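Local coordinates for protein phosphate transporter (PDB 6L85) that probably imports phosphate across the cell membrane by coupling its uptake to sodium ions, as a bacterial relative of the human SLC20 carriers, at residues Asn21-Ala24 with Asn25-Thr29; Leu43-Met46 with Phe47-Leu51. All blocks are in the same frame, centred on the assembly; numbering follows the deposited sequence.

Contact 1: Asn21-Ala24 with Asn25-Thr29; sequences NDVA and NSMAT. With NA (sodium ion), chain Q; NA (sodium ion), chain S.
Asn21 and Asn25 are joined by a water that is itself a ligand of a sodium ion, at a place where helix 2-32 departs from regular i to i+4 bonding. The water donates to Asn21 O and to Asn25 OD1, each at 2.7 Å, and also binds the metal. Asn21 OD1 reaches the same ion at 2.6 Å and Asp22 OD1 at 2.3 Å, with Val104 and Thr347 completing the site; Asn21 ND2 is hydrogen-bonded to Thr98. Asn25 N bonds to Asp22 O at 2.8 Å rather than to Asn21 O, from well above the carbonyl plane, and Asn21 O accepts from the water. Asn25 carries its CG beside its own backbone N (chi1 -58°), which turns the amide back along the helix, its plane 25° from that of the Asp22 carboxylate; its ND2 bonds to Thr346. Replacing Asn25 with an alanine is likely to deprive the sodium-bound water of its side-chain acceptor and leave Thr346 without its amide partner. Further on, Val23 O takes two donors, Ser26 N and Met27 N, the second almost in line with the C=O bond. A second water joins Asp22 O to Ser26 OG, whose strongest polar partner is Ser251 of helix 231-258, and a third spans the other break in the pattern, from Ala24 O to Thr29 N. On the apolar side Val23 CG2 meets Met27 CG at 4.1 Å. Thr29 OG1 binds another sodium ion at 2.6 Å, with Gln243, Ser247 and Asp327. Asp22 OD2, hydrogen-bonded to His254, also lies near a bound phosphate. Two sodium sites thus share one irregular, hydrated helical segment, consistent with coupling between ion binding and phosphate uptake, and Asn25 serves the first as a second-shell residue.

Contact 2: Leu43-Met46 with Phe47-Leu51; sequences LIAM and FLEFL
Leu43, Ile44 and Ala45 give their carbonyls to Phe47, Leu48 and Glu49 in three successive i to i+4 bonds of helix 38-56. The bonds shorten along the run: Phe47 N lies 3.3 Å from Leu43 O. Glu49 N is only 2.8 Å from Ala45 O, in a bond that is also nearly straight at 167°. Along one flank Ile44 and Leu48 lie side by side and point the same way, with methyl CG2 of Ile44 against methyl CD2 of Leu48 at 3.9 Å. CD2 of Leu48 also rests 3.4 Å from Ile44 O, so the leucine partly covers a carbonyl already engaged by its own backbone N. Both side chains pack on Cys248 of helix 231-258. With CG anti to the carbonyl carbon (chi1 -63°), Glu49 brings CG to 3.1 Å from Ala45 O and 4.4 Å from Ala45 CB. The bend at chi2 (-81°) then turns the carboxylate toward His254, which is hydrogen-bonded to OE1. Another part of the turn faces the second subunit. Phe50 CB sits 3.5 Å from Met46 O, a carbonyl that accepts a hydrogen bond from Ser297, and the phenyl ring meets Phe209 of the second subunit edge to face. Met46 packs nearby on Phe215 of that subunit, and Phe47 on its Thr213. The turn therefore combines an apolar dimer surface with one buried acid. Because Glu49 OE1 is hydrogen-bonded to ND1 of His254, whose NE2 is hydrogen-bonded to Asp22 OD2, the acid probably helps to fix the orientation of that imidazole and to polarise it.

In the fold
Contacts 1 and 2 lie on the successive helices 2-32 and 38-56, their centres about 12 Å apart, and they pack directly: Met27 CE rests 3.7 Å from Ala45 N, and Val23 CG2 is 3.8 Å from Ala45 CB. Contact 1 is wholly buried and its chemistry is that of ions and water, whereas contact 2 is partly buried and largely apolar, with three successive i to i+4 bonds. Contact 2 alone reaches the second subunit; both touch helix 231-258, which also provides the polar connection between the two helices and so ties the first sodium site to the dimer interface.

Contact 1: Asn21-Ala24 with Asn25-Thr29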
# COMPACT_ATOMS: atom_id res chain seq x y z
N ASN B 21 5.11 20.49 12.15
CA ASN B 21 4.03 21.47 12.15
C ASN B 21 2.72 20.91 11.63
O ASN B 21 1.65 21.37 12.04
CB ASN B 21 4.39 22.70 11.31
CG ASN B 21 3.59 23.94 11.72
OD1 ASN B 21 2.55 24.28 11.12
ND2 ASN B 21 4.05 24.59 12.78
N ASP B 22 2.77 19.96 10.71
CA ASP B 22 1.57 19.61 9.97
C ASP B 22 0.91 18.29 10.36
O ASP B 22 -0.17 18.01 9.83
CB ASP B 22 1.88 19.54 8.46
CG ASP B 22 2.12 20.92 7.84
OD1 ASP B 22 2.05 21.93 8.54
OD2 ASP B 22 2.39 20.97 6.63
N VAL B 23 1.52 17.46 11.22
CA VAL B 23 0.80 16.22 11.56
C VAL B 23 -0.60 16.53 12.12
O VAL B 23 -1.57 15.82 11.81
CB VAL B 23 1.64 15.33 12.50
CG1 VAL B 23 1.96 16.02 13.82
CG2 VAL B 23 0.95 13.97 12.71
N ALA B 24 -0.74 17.64 12.85
CA ALA B 24 -2.06 18.08 13.32
C ALA B 24 -3.10 18.13 12.21
O ALA B 24 -4.26 17.76 12.43
CB ALA B 24 -1.97 19.45 14.00
N ASN B 25 -2.69 18.56 11.00
CA ASN B 25 -3.65 18.75 9.90
C ASN B 25 -4.36 17.44 9.52
O ASN B 25 -5.45 17.47 8.95
CB ASN B 25 -2.97 19.29 8.63
CG ASN B 25 -2.26 20.63 8.84
OD1 ASN B 25 -2.22 21.20 9.93
ND2 ASN B 25 -1.66 21.13 7.75
N SER B 26 -3.71 16.30 9.75
CA SER B 26 -4.35 15.04 9.43
C SER B 26 -4.87 14.30 10.66
O SER B 26 -5.92 13.67 10.57
CB SER B 26 -3.39 14.11 8.67
OG SER B 26 -2.28 13.76 9.46
N MET B 27 -4.19 14.40 11.80
CA MET B 27 -4.52 13.55 12.94
C MET B 27 -5.29 14.24 14.06
O MET B 27 -5.77 13.54 14.95
CB MET B 27 -3.24 12.92 13.53
CG MET B 27 -2.57 11.89 12.59
SD MET B 27 -3.64 10.46 12.21
CE MET B 27 -2.63 9.61 11.01
N ALA B 28 -5.44 15.58 14.06
CA ALA B 28 -6.11 16.23 15.18
C ALA B 28 -7.58 15.82 15.27
O ALA B 28 -8.11 15.73 16.38
CB ALA B 28 -5.99 17.75 15.07
N THR B 29 -8.26 15.58 14.15
CA THR B 29 -9.64 15.11 14.22
C THR B 29 -9.72 13.79 14.98
O THR B 29 -10.54 13.64 15.90
CB THR B 29 -10.22 14.95 12.81
OG1 THR B 29 -9.31 14.19 12.00
CG2 THR B 29 -10.44 16.32 12.14
NA NA Q . 0.89 23.83 9.17
NA NA S . -9.88 11.69 11.41
O HOH W 1 -0.38 22.83 10.92
O HOH W 2 -0.57 15.70 7.96
O HOH W 3 -7.03 16.97 11.72

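Contact 2: Leu43-Met46 with Phe47-Leu51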
# COMPACT_ATOMS: atom_id res chain seq x y z
N LEU B 43 2.57 7.26 14.82
CA LEU B 43 3.11 6.10 14.09
C LEU B 43 2.39 5.88 12.76
O LEU B 43 3.02 5.63 11.70
CB LEU B 43 3.02 4.84 14.97
CG LEU B 43 3.88 4.89 16.23
CD1 LEU B 43 3.55 3.75 17.23
CD2 LEU B 43 5.36 4.92 15.89
N ILE B 44 1.05 5.98 12.79
CA ILE B 44 0.28 5.88 11.56
C ILE B 44 0.72 6.94 10.56
O ILE B 44 0.99 6.64 9.38
CB ILE B 44 -1.23 6.00 11.85
CG1 ILE B 44 -1.68 4.97 12.88
CG2 ILE B 44 -2.03 5.83 10.56
CD1 ILE B 44 -3.14 5.08 13.24
N ALA B 45 0.81 8.20 11.01
CA ALA B 45 1.17 9.29 10.10
C ALA B 45 2.56 9.06 9.53
O ALA B 45 2.80 9.37 8.37
CB ALA B 45 1.11 10.64 10.82
N MET B 46 3.47 8.53 10.34
CA MET B 46 4.82 8.23 9.86
C MET B 46 4.77 7.38 8.61
O MET B 46 5.47 7.64 7.63
CB MET B 46 5.62 7.52 10.94
CG MET B 46 6.21 8.44 11.96
SD MET B 46 7.27 7.51 13.08
CE MET B 46 8.85 7.67 12.25
N PHE B 47 3.93 6.34 8.64
CA PHE B 47 3.88 5.49 7.45
C PHE B 47 3.15 6.17 6.29
O PHE B 47 3.61 6.11 5.14
CB PHE B 47 3.25 4.13 7.78
CG PHE B 47 3.80 3.02 6.95
CD1 PHE B 47 3.33 2.79 5.67
CD2 PHE B 47 4.85 2.24 7.43
CE1 PHE B 47 3.87 1.77 4.88
CE2 PHE B 47 5.39 1.23 6.67
CZ PHE B 47 4.90 1.00 5.38
N LEU B 48 2.04 6.86 6.57
CA LEU B 48 1.19 7.39 5.50
C LEU B 48 1.80 8.62 4.82
O LEU B 48 1.67 8.78 3.60
CB LEU B 48 -0.21 7.69 6.04
CG LEU B 48 -1.28 6.59 5.95
CD1 LEU B 48 -1.50 6.09 4.52
CD2 LEU B 48 -0.92 5.43 6.86
N GLU B 49 2.45 9.50 5.59
CA GLU B 49 3.15 10.65 5.02
C GLU B 49 4.24 10.18 4.06
O GLU B 49 4.38 10.70 2.94
CB GLU B 49 3.79 11.51 6.13
CG GLU B 49 2.86 12.16 7.13
CD GLU B 49 2.27 13.44 6.56
OE1 GLU B 49 2.88 13.98 5.61
OE2 GLU B 49 1.21 13.88 7.03
N PHE B 50 5.03 9.19 4.49
CA PHE B 50 6.11 8.69 3.65
C PHE B 50 5.54 8.05 2.40
O PHE B 50 6.06 8.25 1.30
CB PHE B 50 6.99 7.70 4.45
CG PHE B 50 7.98 6.94 3.61
CD1 PHE B 50 9.21 7.50 3.27
CD2 PHE B 50 7.68 5.66 3.15
CE1 PHE B 50 10.12 6.79 2.48
CE2 PHE B 50 8.61 4.93 2.37
CZ PHE B 50 9.82 5.49 2.04
N LEU B 51 4.42 7.33 2.53
CA LEU B 51 3.82 6.67 1.37
C LEU B 51 3.31 7.68 0.35
O LEU B 51 3.49 7.49 -0.86
CB LEU B 51 2.69 5.77 1.84
CG LEU B 51 2.20 4.70 0.88
CD1 LEU B 51 3.31 3.67 0.66
CD2 LEU B 51 0.95 4.04 1.43